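Local coordinates for protein Poly(beta-D-mannuronate) C5 epimerase (Pseudomonas syringae pv. tomato, PDB 4NK6) that converts beta-D-mannuronate residues of the growing alginate polymer to alpha-L-guluronate and, within a periplasmic complex, helps to shield the polymer from degradation on its way to export, at residues 36-41 with 157-162; 212-217 with 239-244; 219-224 with 249-254. All coordinates share one frame; numbering follows the deposited sequence.

Contact 1. Residues 36-41 with 157-162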
ATOM      1  N   TYR A  36      -2.063  -1.717 -18.279  1.00 43.21           N
ATOM      2  CA  TYR A  36      -2.630  -1.100 -17.071  1.00 41.52           C
ATOM      3  C   TYR A  36      -3.009   0.369 -17.294  1.00 46.96           C
ATOM      4  O   TYR A  36      -2.249   1.287 -16.961  1.00 44.96           O
ATOM      5  CB  TYR A  36      -1.684  -1.259 -15.870  1.00 45.03           C
ATOM      6  CG  TYR A  36      -1.268  -2.698 -15.626  1.00 42.47           C
ATOM      7  CD1 TYR A  36      -2.206  -3.727 -15.631  1.00 44.57           C
ATOM      8  CD2 TYR A  36       0.069  -3.033 -15.441  1.00 42.06           C
ATOM      9  CE1 TYR A  36      -1.822  -5.054 -15.436  1.00 44.04           C
ATOM     10  CE2 TYR A  36       0.461  -4.356 -15.240  1.00 39.66           C
ATOM     11  CZ  TYR A  36      -0.485  -5.356 -15.236  1.00 43.73           C
ATOM     12  OH  TYR A  36      -0.093  -6.660 -15.037  1.00 45.84           O
ATOM     13  N   THR A  37      -4.193   0.574 -17.867  1.00 46.49           N
ATOM     14  CA  THR A  37      -4.663   1.901 -18.259  1.00 46.85           C
ATOM     15  C   THR A  37      -6.111   2.109 -17.829  1.00 49.10           C
ATOM     16  O   THR A  37      -6.841   1.148 -17.573  1.00 45.16           O
ATOM     17  CB  THR A  37      -4.613   2.103 -19.793  1.00 45.91           C
ATOM     18  OG1 THR A  37      -5.649   1.331 -20.404  1.00 47.47           O
ATOM     19  CG2 THR A  37      -3.265   1.690 -20.371  1.00 56.24           C
ATOM     20  N   THR A  38      -6.527   3.370 -17.769  1.00 52.73           N
ATOM     21  CA  THR A  38      -7.898   3.701 -17.399  1.00 46.99           C
ATOM     22  C   THR A  38      -8.905   3.136 -18.404  1.00 48.55           C
ATOM     23  O   THR A  38      -9.995   2.708 -18.022  1.00 46.20           O
ATOM     24  CB  THR A  38      -8.095   5.231 -17.245  1.00 52.75           C
ATOM     25  OG1 THR A  38      -7.211   5.730 -16.232  1.00 54.31           O
ATOM     26  CG2 THR A  38      -9.533   5.561 -16.852  1.00 46.40           C
ATOM     27  N   GLU A  39      -8.554   3.118 -19.687  1.00 47.84           N
ATOM     28  CA  GLU A  39      -9.480   2.553 -20.664  1.00 58.93           C
ATOM     29  C   GLU A  39      -9.657   1.045 -20.458  1.00 49.83           C
ATOM     30  O   GLU A  39     -10.758   0.521 -20.608  1.00 50.81           O
ATOM     31  CB  GLU A  39      -9.088   2.885 -22.110  1.00 60.57           C
ATOM     32  CG  GLU A  39     -10.251   2.698 -23.091  1.00 72.08           C
ATOM     33  CD  GLU A  39     -11.614   3.134 -22.518  1.00 76.12           C
ATOM     34  OE1 GLU A  39     -12.467   2.250 -22.258  1.00 72.62           O
ATOM     35  OE2 GLU A  39     -11.845   4.354 -22.343  1.00 72.92           O
ATOM     36  N   ALA A  40      -8.588   0.349 -20.092  1.00 48.70           N
ATOM     37  CA  ALA A  40      -8.715  -1.067 -19.771  1.00 51.63           C
ATOM     38  C   ALA A  40      -9.493  -1.256 -18.458  1.00 48.54           C
ATOM     39  O   ALA A  40     -10.262  -2.207 -18.322  1.00 49.44           O
ATOM     40  CB  ALA A  40      -7.348  -1.729 -19.694  1.00 47.79           C
ATOM     41  N   ALA A  41      -9.306  -0.354 -17.498  1.00 45.32           N
ATOM     42  CA  ALA A  41     -10.018  -0.487 -16.222  1.00 47.07           C
ATOM     43  C   ALA A  41     -11.530  -0.370 -16.413  1.00 45.13           C
ATOM     44  O   ALA A  41     -12.294  -1.137 -15.838  1.00 44.95           O
ATOM     45  CB  ALA A  41      -9.518   0.527 -15.189  1.00 45.24           C
ATOM     46  N   LEU A 157     -15.143  -0.303  -9.108  1.00 38.43           N
ATOM     47  CA  LEU A 157     -14.396   0.455 -10.101  1.00 36.88           C
ATOM     48  C   LEU A 157     -14.511   1.956  -9.844  1.00 40.84           C
ATOM     49  O   LEU A 157     -15.604   2.520  -9.882  1.00 38.63           O
ATOM     50  CB  LEU A 157     -14.927   0.133 -11.507  1.00 39.07           C
ATOM     51  CG  LEU A 157     -14.370   0.961 -12.667  1.00 39.79           C
ATOM     52  CD1 LEU A 157     -12.888   0.690 -12.901  1.00 39.05           C
ATOM     53  CD2 LEU A 157     -15.173   0.720 -13.942  1.00 42.24           C
ATOM     54  N   ILE A 158     -13.379   2.607  -9.609  1.00 37.17           N
ATOM     55  CA  ILE A 158     -13.370   4.044  -9.365  1.00 34.42           C
ATOM     56  C   ILE A 158     -12.463   4.770 -10.363  1.00 44.03           C
ATOM     57  O   ILE A 158     -11.249   4.592 -10.334  1.00 36.19           O
ATOM     58  CB  ILE A 158     -12.935   4.341  -7.913  1.00 34.67           C
ATOM     59  CG1 ILE A 158     -13.903   3.663  -6.937  1.00 34.94           C
ATOM     60  CG2 ILE A 158     -12.846   5.844  -7.675  1.00 35.37           C
ATOM     61  CD1 ILE A 158     -13.465   3.680  -5.461  1.00 31.57           C
ATOM     62  N   THR A 159     -13.051   5.575 -11.257  1.00 37.75           N
ATOM     63  CA  THR A 159     -12.265   6.295 -12.258  1.00 36.90           C
ATOM     64  C   THR A 159     -12.554   7.805 -12.369  1.00 48.01           C
ATOM     65  O   THR A 159     -13.694   8.250 -12.196  1.00 40.57           O
ATOM     66  CB  THR A 159     -12.451   5.682 -13.659  1.00 41.88           C
ATOM     67  OG1 THR A 159     -13.809   5.860 -14.078  1.00 47.80           O
ATOM     68  CG2 THR A 159     -12.117   4.191 -13.646  1.00 39.24           C
ATOM     69  N   ASN A 160     -11.513   8.577 -12.688  1.00 37.16           N
ATOM     70  CA  ASN A 160     -11.651   9.999 -13.027  1.00 44.41           C
ATOM     71  C   ASN A 160     -12.455  10.799 -12.017  1.00 43.96           C
ATOM     72  O   ASN A 160     -13.344  11.568 -12.393  1.00 40.62           O
ATOM     73  CB  ASN A 160     -12.296  10.164 -14.406  1.00 40.34           C
ATOM     74  CG  ASN A 160     -11.406   9.671 -15.534  1.00 48.05           C
ATOM     75  OD1 ASN A 160     -10.235  10.041 -15.626  1.00 44.67           O
ATOM     76  ND2 ASN A 160     -11.959   8.824 -16.390  1.00 42.75           N
ATOM     77  N   THR A 161     -12.170  10.607 -10.737  1.00 36.98           N
ATOM     78  CA  THR A 161     -12.983  11.252  -9.728  1.00 41.15           C
ATOM     79  C   THR A 161     -12.184  11.490  -8.449  1.00 43.00           C
ATOM     80  O   THR A 161     -10.979  11.257  -8.410  1.00 43.24           O
ATOM     81  CB  THR A 161     -14.235  10.416  -9.426  1.00 41.54           C
ATOM     82  OG1 THR A 161     -15.138  11.180  -8.625  1.00 40.12           O
ATOM     83  CG2 THR A 161     -13.857   9.146  -8.681  1.00 39.35           C
ATOM     84  N   SER A 162     -12.856  11.966  -7.410  1.00 38.19           N
ATOM     85  CA  SER A 162     -12.202  12.170  -6.121  1.00 32.20           C
ATOM     86  C   SER A 162     -13.033  11.512  -5.043  1.00 34.15           C
ATOM     87  O   SER A 162     -14.265  11.621  -5.052  1.00 35.57           O
ATOM     88  CB  SER A 162     -12.058  13.662  -5.801  1.00 37.98           C
ATOM     89  OG  SER A 162     -10.964  14.243  -6.484  1.00 45.57           O
TER
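Leu157 and Ala41 meet where the short helix 38-41 comes up against strand 157-158. From CB the leucine chain runs toward the helix, with CG anti to its own backbone N, an extended first torsion (chi1 173°) that carries the branch point to 4.3 Å, Leu157 CG to Ala41 O. The two methyls divide the work beyond it. CD1 does most of the touching: it lies 3.5 Å from Ala41 O and 4.1 Å from Ala41 CB, reaching both the carbonyl and the methyl at the last residue of the helix. CD2 stands a little farther off, 3.9 Å from Ala41 O. Within its own segment, CD1 also rests 3.7 Å from CG2 of Thr159, just past the strand; the leucine and the threonine methyl lie side by side, and both side chains start out toward the helix.

Strand 157-158 is one rung of a parallel ladder in the beta-helix, hydrogen-bonded through its backbone to strand 129-133 before it and to Trp195 and Ala197 after it, and helix 38-41 packs against this ladder. Past the strand, Asn160 turns the chain with a left-handed backbone conformation, and its amide reaches Thr38. There the methyl CG2 of Thr38, anti to the backbone N, points across the interface and sits 4.1 Å from Asn160 ND2, with the threonine and asparagine side chains crossing obliquely. No hydrogen bond links the two segments. The start of the helix is fixed within its own segment, where Thr37 is the N-cap and its OG1 accepts from Ala40 N at 3.1 Å.

Contact 2. Residues 212-217 with 239-244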
ATOM      1  N   TYR A 212      -6.391   1.451   7.689  1.00 30.53           N
ATOM      2  CA  TYR A 212      -5.179   2.237   7.487  1.00 29.30           C
ATOM      3  C   TYR A 212      -5.276   3.302   6.393  1.00 29.08           C
ATOM      4  O   TYR A 212      -4.501   4.249   6.387  1.00 32.60           O
ATOM      5  CB  TYR A 212      -4.011   1.308   7.173  1.00 25.91           C
ATOM      6  CG  TYR A 212      -3.763   0.256   8.232  1.00 30.53           C
ATOM      7  CD1 TYR A 212      -3.664   0.595   9.578  1.00 34.24           C
ATOM      8  CD2 TYR A 212      -3.642  -1.085   7.882  1.00 36.18           C
ATOM      9  CE1 TYR A 212      -3.422  -0.378  10.554  1.00 35.83           C
ATOM     10  CE2 TYR A 212      -3.407  -2.056   8.840  1.00 43.11           C
ATOM     11  CZ  TYR A 212      -3.295  -1.701  10.169  1.00 40.27           C
ATOM     12  OH  TYR A 212      -3.070  -2.682  11.102  1.00 48.99           O
ATOM     13  N   GLY A 213      -6.205   3.139   5.461  1.00 29.47           N
ATOM     14  CA  GLY A 213      -6.337   4.087   4.365  1.00 29.71           C
ATOM     15  C   GLY A 213      -7.020   3.474   3.164  1.00 28.16           C
ATOM     16  O   GLY A 213      -8.226   3.608   2.987  1.00 33.59           O
ATOM     17  N   VAL A 214      -6.234   2.819   2.317  1.00 33.66           N
ATOM     18  CA  VAL A 214      -6.769   1.956   1.268  1.00 31.23           C
ATOM     19  C   VAL A 214      -6.137   0.609   1.565  1.00 31.58           C
ATOM     20  O   VAL A 214      -4.925   0.457   1.465  1.00 33.17           O
ATOM     21  CB  VAL A 214      -6.363   2.437  -0.136  1.00 30.95           C
ATOM     22  CG1 VAL A 214      -6.721   1.393  -1.193  1.00 32.17           C
ATOM     23  CG2 VAL A 214      -7.003   3.789  -0.447  1.00 29.70           C
ATOM     24  N   SER A 215      -6.952  -0.350   1.983  1.00 28.16           N
ATOM     25  CA  SER A 215      -6.451  -1.636   2.444  1.00 29.06           C
ATOM     26  C   SER A 215      -7.087  -2.755   1.650  1.00 31.84           C
ATOM     27  O   SER A 215      -8.305  -2.823   1.553  1.00 36.40           O
ATOM     28  CB  SER A 215      -6.781  -1.848   3.932  1.00 28.34           C
ATOM     29  OG  SER A 215      -6.127  -0.894   4.746  1.00 29.26           O
ATOM     30  N   ILE A 216      -6.248  -3.631   1.101  1.00 33.77           N
ATOM     31  CA  ILE A 216      -6.684  -4.795   0.338  1.00 35.49           C
ATOM     32  C   ILE A 216      -6.353  -6.014   1.195  1.00 38.20           C
ATOM     33  O   ILE A 216      -5.209  -6.195   1.574  1.00 32.84           O
ATOM     34  CB  ILE A 216      -5.903  -4.888  -0.992  1.00 31.09           C
ATOM     35  CG1 ILE A 216      -5.875  -3.521  -1.693  1.00 35.38           C
ATOM     36  CG2 ILE A 216      -6.475  -5.971  -1.890  1.00 29.88           C
ATOM     37  CD1 ILE A 216      -7.266  -3.028  -2.150  1.00 37.92           C
ATOM     38  N   SER A 217      -7.327  -6.862   1.504  1.00 34.04           N
ATOM     39  CA  SER A 217      -7.068  -7.870   2.525  1.00 32.03           C
ATOM     40  C   SER A 217      -7.845  -9.165   2.408  1.00 34.35           C
ATOM     41  O   SER A 217      -9.068  -9.166   2.261  1.00 33.29           O
ATOM     42  CB  SER A 217      -7.323  -7.270   3.920  1.00 37.67           C
ATOM     43  OG  SER A 217      -6.981  -8.179   4.955  1.00 33.55           O
ATOM     44  N   SER A 239      -3.158   7.515 -10.069  1.00 32.98           N
ATOM     45  CA  SER A 239      -3.971   8.173  -9.069  1.00 38.04           C
ATOM     46  C   SER A 239      -3.102   8.941  -8.081  1.00 37.51           C
ATOM     47  O   SER A 239      -1.882   8.956  -8.202  1.00 30.86           O
ATOM     48  CB  SER A 239      -4.849   7.138  -8.356  1.00 31.93           C
ATOM     49  OG  SER A 239      -5.766   6.602  -9.301  1.00 37.97           O
ATOM     50  N   GLU A 240      -3.728   9.587  -7.107  1.00 35.34           N
ATOM     51  CA  GLU A 240      -2.968  10.385  -6.160  1.00 35.26           C
ATOM     52  C   GLU A 240      -3.539  10.260  -4.753  1.00 34.69           C
ATOM     53  O   GLU A 240      -4.743  10.398  -4.551  1.00 36.09           O
ATOM     54  CB  GLU A 240      -2.911  11.850  -6.624  1.00 42.46           C
ATOM     55  CG  GLU A 240      -2.199  12.774  -5.642  1.00 48.33           C
ATOM     56  CD  GLU A 240      -1.791  14.103  -6.259  1.00 55.88           C
ATOM     57  OE1 GLU A 240      -1.316  14.110  -7.413  1.00 58.09           O
ATOM     58  OE2 GLU A 240      -1.941  15.144  -5.585  1.00 56.19           O
ATOM     59  N   PHE A 241      -2.660   9.972  -3.795  1.00 30.13           N
ATOM     60  CA  PHE A 241      -3.046   9.725  -2.408  1.00 32.41           C
ATOM     61  C   PHE A 241      -2.214  10.613  -1.498  1.00 35.83           C
ATOM     62  O   PHE A 241      -0.985  10.606  -1.570  1.00 34.17           O
ATOM     63  CB  PHE A 241      -2.843   8.240  -2.063  1.00 30.61           C
ATOM     64  CG  PHE A 241      -3.591   7.317  -2.983  1.00 31.15           C
ATOM     65  CD1 PHE A 241      -3.030   6.918  -4.188  1.00 28.62           C
ATOM     66  CD2 PHE A 241      -4.875   6.894  -2.668  1.00 26.79           C
ATOM     67  CE1 PHE A 241      -3.735   6.085  -5.063  1.00 33.25           C
ATOM     68  CE2 PHE A 241      -5.587   6.072  -3.540  1.00 30.64           C
ATOM     69  CZ  PHE A 241      -5.017   5.669  -4.737  1.00 29.56           C
ATOM     70  N   ALA A 242      -2.889  11.378  -0.646  1.00 32.50           N
ATOM     71  CA  ALA A 242      -2.221  12.357   0.197  1.00 33.33           C
ATOM     72  C   ALA A 242      -2.785  12.329   1.613  1.00 33.36           C
ATOM     73  O   ALA A 242      -3.975  12.098   1.800  1.00 33.38           O
ATOM     74  CB  ALA A 242      -2.378  13.757  -0.404  1.00 33.17           C
ATOM     75  N   ASP A 243      -1.927  12.576   2.599  1.00 29.20           N
ATOM     76  CA  ASP A 243      -2.363  12.707   3.993  1.00 29.32           C
ATOM     77  C   ASP A 243      -3.029  11.429   4.530  1.00 32.51           C
ATOM     78  O   ASP A 243      -3.808  11.480   5.489  1.00 30.32           O
ATOM     79  CB  ASP A 243      -3.305  13.909   4.157  1.00 26.79           C
ATOM     80  CG  ASP A 243      -3.434  14.355   5.614  1.00 33.02           C
ATOM     81  OD1 ASP A 243      -2.386  14.573   6.247  1.00 31.58           O
ATOM     82  OD2 ASP A 243      -4.567  14.451   6.129  1.00 29.75           O
ATOM     83  N   MET A 244      -2.727  10.297   3.894  1.00 28.54           N
ATOM     84  CA  MET A 244      -3.240   8.997   4.310  1.00 29.83           C
ATOM     85  C   MET A 244      -2.398   8.452   5.456  1.00 29.96           C
ATOM     86  O   MET A 244      -1.188   8.685   5.505  1.00 31.07           O
ATOM     87  CB  MET A 244      -3.171   7.999   3.149  1.00 25.46           C
ATOM     88  CG  MET A 244      -3.625   8.560   1.780  1.00 34.11           C
ATOM     89  SD  MET A 244      -5.397   8.512   1.474  1.00 33.97           S
ATOM     90  CE  MET A 244      -5.627   6.746   1.238  1.00 26.55           C
TER
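Gly213 and Met244 bring the two backbones to within 5.8 Å, CA to CA, at a corner of the right-handed beta-helix. The chain bends sharply at Val214 before entering strand 215-217, while the other segment leaves strand 240-242 through Asp243, whose left-handed conformation turns it toward Met244. Gly213 itself adopts backbone angles (phi 157°, psi -86°) at which a CB would press on the carbonyl O of Tyr212. No hydrogen bond passes between the segments; their backbones pair instead with other coils, as Val214 does with Tyr249.

The side chains meet in the buried interior, and Val214 CG2 is the shared point. This methyl is 3.7 Å from Met244 CE and 4.1 Å from Phe241 CE2, touching both the methionine methyl and the aromatic ring. Its approach to the Phe241 ring is oblique, and the valine and phenylalanine side chains run at about a right angle to each other. Phe241 in turn stacks on Tyr263 of the following coil, while Met201 on strand 200-202 touches both Val214 and Phe241, so the cluster continues along the helix axis. The Met244 chain is bent at its second and third torsions, which curls its tip inward over the corner and leaves Met244 CE 4.0 Å from Gly213 C.

Contact 3. Residues 219-224 with 249-254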
ATOM      1  N   TYR A 219      -9.590 -12.262   4.243  1.00 36.65           N
ATOM      2  CA  TYR A 219     -10.282 -12.360   5.529  1.00 36.92           C
ATOM      3  C   TYR A 219      -9.322 -12.861   6.612  1.00 40.21           C
ATOM      4  O   TYR A 219      -8.250 -13.390   6.302  1.00 42.03           O
ATOM      5  CB  TYR A 219     -11.466 -13.322   5.432  1.00 36.37           C
ATOM      6  CG  TYR A 219     -12.617 -12.826   4.587  1.00 40.96           C
ATOM      7  CD1 TYR A 219     -13.505 -11.881   5.080  1.00 40.25           C
ATOM      8  CD2 TYR A 219     -12.826 -13.318   3.298  1.00 45.15           C
ATOM      9  CE1 TYR A 219     -14.562 -11.424   4.315  1.00 44.61           C
ATOM     10  CE2 TYR A 219     -13.883 -12.869   2.526  1.00 43.97           C
ATOM     11  CZ  TYR A 219     -14.750 -11.923   3.045  1.00 44.23           C
ATOM     12  OH  TYR A 219     -15.807 -11.462   2.295  1.00 44.84           O
ATOM     13  N   THR A 220      -9.711 -12.693   7.877  1.00 39.26           N
ATOM     14  CA  THR A 220      -8.942 -13.237   8.998  1.00 44.71           C
ATOM     15  C   THR A 220      -8.819 -14.747   8.817  1.00 46.42           C
ATOM     16  O   THR A 220      -9.646 -15.349   8.132  1.00 50.32           O
ATOM     17  CB  THR A 220      -9.617 -12.933  10.369  1.00 42.85           C
ATOM     18  OG1 THR A 220     -10.954 -13.454  10.376  1.00 43.34           O
ATOM     19  CG2 THR A 220      -9.654 -11.434  10.644  1.00 40.04           C
ATOM     20  N   PRO A 221      -7.784 -15.366   9.420  1.00 48.87           N
ATOM     21  CA  PRO A 221      -7.582 -16.811   9.248  1.00 48.34           C
ATOM     22  C   PRO A 221      -8.832 -17.654   9.545  1.00 53.93           C
ATOM     23  O   PRO A 221      -9.187 -18.499   8.727  1.00 55.53           O
ATOM     24  CB  PRO A 221      -6.469 -17.127  10.255  1.00 50.22           C
ATOM     25  CG  PRO A 221      -5.685 -15.851  10.354  1.00 48.34           C
ATOM     26  CD  PRO A 221      -6.708 -14.749  10.223  1.00 46.51           C
ATOM     27  N   ASN A 222      -9.484 -17.415  10.680  1.00 58.19           N
ATOM     28  CA  ASN A 222     -10.685 -18.168  11.057  1.00 66.64           C
ATOM     29  C   ASN A 222     -11.820 -18.075  10.039  1.00 60.08           C
ATOM     30  O   ASN A 222     -12.418 -19.081   9.675  1.00 58.72           O
ATOM     31  CB  ASN A 222     -11.189 -17.737  12.438  1.00 72.56           C
ATOM     32  CG  ASN A 222     -10.289 -18.215  13.562  1.00 79.04           C
ATOM     33  OD1 ASN A 222      -9.552 -19.191  13.411  1.00 77.60           O
ATOM     34  ND2 ASN A 222     -10.351 -17.534  14.701  1.00 81.92           N
ATOM     35  N   THR A 223     -12.110 -16.864   9.579  1.00 53.76           N
ATOM     36  CA  THR A 223     -13.168 -16.666   8.596  1.00 52.14           C
ATOM     37  C   THR A 223     -12.773 -17.208   7.224  1.00 53.29           C
ATOM     38  O   THR A 223     -13.584 -17.832   6.543  1.00 53.91           O
ATOM     39  CB  THR A 223     -13.523 -15.182   8.463  1.00 48.82           C
ATOM     40  OG1 THR A 223     -13.818 -14.638   9.757  1.00 48.40           O
ATOM     41  CG2 THR A 223     -14.716 -14.990   7.541  1.00 49.23           C
ATOM     42  N   ALA A 224     -11.524 -16.965   6.824  1.00 54.14           N
ATOM     43  CA  ALA A 224     -11.030 -17.415   5.524  1.00 53.53           C
ATOM     44  C   ALA A 224     -11.151 -18.927   5.343  1.00 63.37           C
ATOM     45  O   ALA A 224     -11.547 -19.398   4.278  1.00 65.17           O
ATOM     46  CB  ALA A 224      -9.587 -16.973   5.310  1.00 51.72           C
ATOM     47  N   TYR A 249      -2.099  -0.390   1.715  1.00 30.29           N
ATOM     48  CA  TYR A 249      -1.789  -1.543   2.546  1.00 27.46           C
ATOM     49  C   TYR A 249      -2.413  -2.777   1.929  1.00 33.66           C
ATOM     50  O   TYR A 249      -3.499  -2.704   1.353  1.00 30.85           O
ATOM     51  CB  TYR A 249      -2.354  -1.342   3.964  1.00 28.99           C
ATOM     52  CG  TYR A 249      -2.312  -2.584   4.839  1.00 32.29           C
ATOM     53  CD1 TYR A 249      -1.180  -2.894   5.587  1.00 30.83           C
ATOM     54  CD2 TYR A 249      -3.404  -3.440   4.922  1.00 30.72           C
ATOM     55  CE1 TYR A 249      -1.130  -4.027   6.391  1.00 30.72           C
ATOM     56  CE2 TYR A 249      -3.363  -4.580   5.725  1.00 33.82           C
ATOM     57  CZ  TYR A 249      -2.225  -4.861   6.456  1.00 34.82           C
ATOM     58  OH  TYR A 249      -2.177  -5.986   7.250  1.00 37.39           O
ATOM     59  N   CYS A 250      -1.737  -3.913   2.049  1.00 29.40           N
ATOM     60  CA  CYS A 250      -2.390  -5.174   1.723  1.00 33.13           C
ATOM     61  C   CYS A 250      -1.943  -6.340   2.606  1.00 33.60           C
ATOM     62  O   CYS A 250      -0.899  -6.287   3.256  1.00 29.52           O
ATOM     63  CB  CYS A 250      -2.277  -5.517   0.229  1.00 34.92           C
ATOM     64  SG  CYS A 250      -0.619  -5.910  -0.357  1.00 32.66           S
ATOM     65  N   TYR A 251      -2.759  -7.387   2.619  1.00 29.96           N
ATOM     66  CA  TYR A 251      -2.550  -8.560   3.456  1.00 28.82           C
ATOM     67  C   TYR A 251      -2.997  -9.774   2.661  1.00 34.92           C
ATOM     68  O   TYR A 251      -4.140  -9.813   2.188  1.00 37.91           O
ATOM     69  CB  TYR A 251      -3.402  -8.431   4.731  1.00 28.25           C
ATOM     70  CG  TYR A 251      -3.539  -9.698   5.569  1.00 30.86           C
ATOM     71  CD1 TYR A 251      -4.573 -10.603   5.339  1.00 33.21           C
ATOM     72  CD2 TYR A 251      -2.658  -9.966   6.611  1.00 32.93           C
ATOM     73  CE1 TYR A 251      -4.713 -11.753   6.105  1.00 32.80           C
ATOM     74  CE2 TYR A 251      -2.784 -11.119   7.389  1.00 32.61           C
ATOM     75  CZ  TYR A 251      -3.818 -12.005   7.129  1.00 36.97           C
ATOM     76  OH  TYR A 251      -3.954 -13.144   7.890  1.00 36.42           O
ATOM     77  N   GLU A 252      -2.107 -10.754   2.521  1.00 33.49           N
ATOM     78  CA  GLU A 252      -2.373 -11.959   1.742  1.00 36.56           C
ATOM     79  C   GLU A 252      -3.075 -11.653   0.412  1.00 38.12           C
ATOM     80  O   GLU A 252      -4.125 -12.215   0.095  1.00 40.93           O
ATOM     81  CB  GLU A 252      -3.150 -12.974   2.585  1.00 35.98           C
ATOM     82  CG  GLU A 252      -2.304 -13.578   3.698  1.00 35.79           C
ATOM     83  CD  GLU A 252      -3.017 -14.676   4.458  1.00 43.67           C
ATOM     84  OE1 GLU A 252      -4.096 -15.111   4.000  1.00 41.30           O
ATOM     85  OE2 GLU A 252      -2.502 -15.102   5.517  1.00 41.12           O
ATOM     86  N   THR A 253      -2.475 -10.740  -0.348  1.00 38.87           N
ATOM     87  CA  THR A 253      -3.045 -10.228  -1.589  1.00 36.22           C
ATOM     88  C   THR A 253      -2.212 -10.725  -2.759  1.00 38.95           C
ATOM     89  O   THR A 253      -0.998 -10.890  -2.629  1.00 39.28           O
ATOM     90  CB  THR A 253      -3.078  -8.684  -1.545  1.00 36.68           C
ATOM     91  OG1 THR A 253      -4.052  -8.267  -0.585  1.00 34.47           O
ATOM     92  CG2 THR A 253      -3.421  -8.073  -2.900  1.00 34.76           C
ATOM     93  N   ARG A 254      -2.850 -10.994  -3.895  1.00 35.42           N
ATOM     94  CA  ARG A 254      -2.118 -11.517  -5.042  1.00 34.26           C
ATOM     95  C   ARG A 254      -2.148 -10.588  -6.250  1.00 40.63           C
ATOM     96  O   ARG A 254      -3.173  -9.974  -6.551  1.00 41.17           O
ATOM     97  CB  ARG A 254      -2.649 -12.896  -5.443  1.00 39.08           C
ATOM     98  CG  ARG A 254      -4.057 -12.862  -6.012  1.00 47.64           C
ATOM     99  CD  ARG A 254      -4.455 -14.189  -6.637  1.00 52.73           C
ATOM    100  NE  ARG A 254      -5.763 -14.097  -7.281  1.00 61.01           N
ATOM    101  CZ  ARG A 254      -5.953 -13.744  -8.551  1.00 61.40           C
ATOM    102  NH1 ARG A 254      -4.918 -13.449  -9.335  1.00 51.13           N
ATOM    103  NH2 ARG A 254      -7.184 -13.690  -9.042  1.00 61.21           N
TER
HETATM  104  O   HOH W   1      -6.036 -14.711   6.960  1.00 41.74           O
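Tyr251 reaches Tyr219 and Pro221 because its CG stands anti to the backbone N: chi1 (167°) carries the phenol out from strand 246-251, and chi2 (-90°) sets which edge meets Tyr219. This strand belongs to the right-handed beta-helix, and its partner here, helix 221-227, lies on an excursion between strands 215-217 and 233-236. The phenol extends from the strand to the start of the helical excursion. Its edge comes up to the backbone of Tyr219, where Tyr251 CE1 lies 3.9 Å from Tyr219 O, near the ring plane. Further out, the hydroxyl meets the first residue of the helix: Tyr251 OH is 4.0 Å from Pro221 CD and equally far from CG, with the proline ring crossing the tyrosine at about a right angle.

Glu252 CG lies over one face of the Tyr251 ring, 3.9 Å above its plane and displaced toward the rim, while the carboxylate of Glu252 goes on to a salt bridge with Arg276. The Tyr219 side chain leads the opposite way from its carbonyl, stacking on Trp189 and hydrogen-bonding to Glu153, so this residue takes part in the contact mainly through its backbone. The helix start has its own fastening: Thr220 is the N-cap residue, and Glu66 accepts bonds at both Thr220 OG1 and Thr223 OG1.

The side chain of Tyr251 is also about 5 Å from that of His274, the probable proton acceptor, consistent with a position beside the active site. A single water links the two segments: it donates to Tyr219 O at 2.7 Å and, lying in the plane of the phenol ring, is hydrogen-bonded to Tyr251 OH at 2.8 Å.

In the fold
From the N terminus, helix 38-41 is reached first, and contact 1 closes a loop of 115 residues when strand 157-158 comes back against it. That loop is complete before the other two contacts open. Contacts 2 and 3 cross: the chain passes 212-217 and then 219-224, which opens helix 221-227, and returns through strand 233-236 as 239-244 and then 249-254. Strands 215-217 and 246-251 lie side by side, with Ile216 N and O probably bonded to Tyr249 O and Tyr251 N, so the interior corner of contact 2 and the probable active-site side of contact 3 share one ladder. Contact 1 lies apart, its centre about 16 Å from that of contact 2, tying the N-terminal helix to an earlier coil.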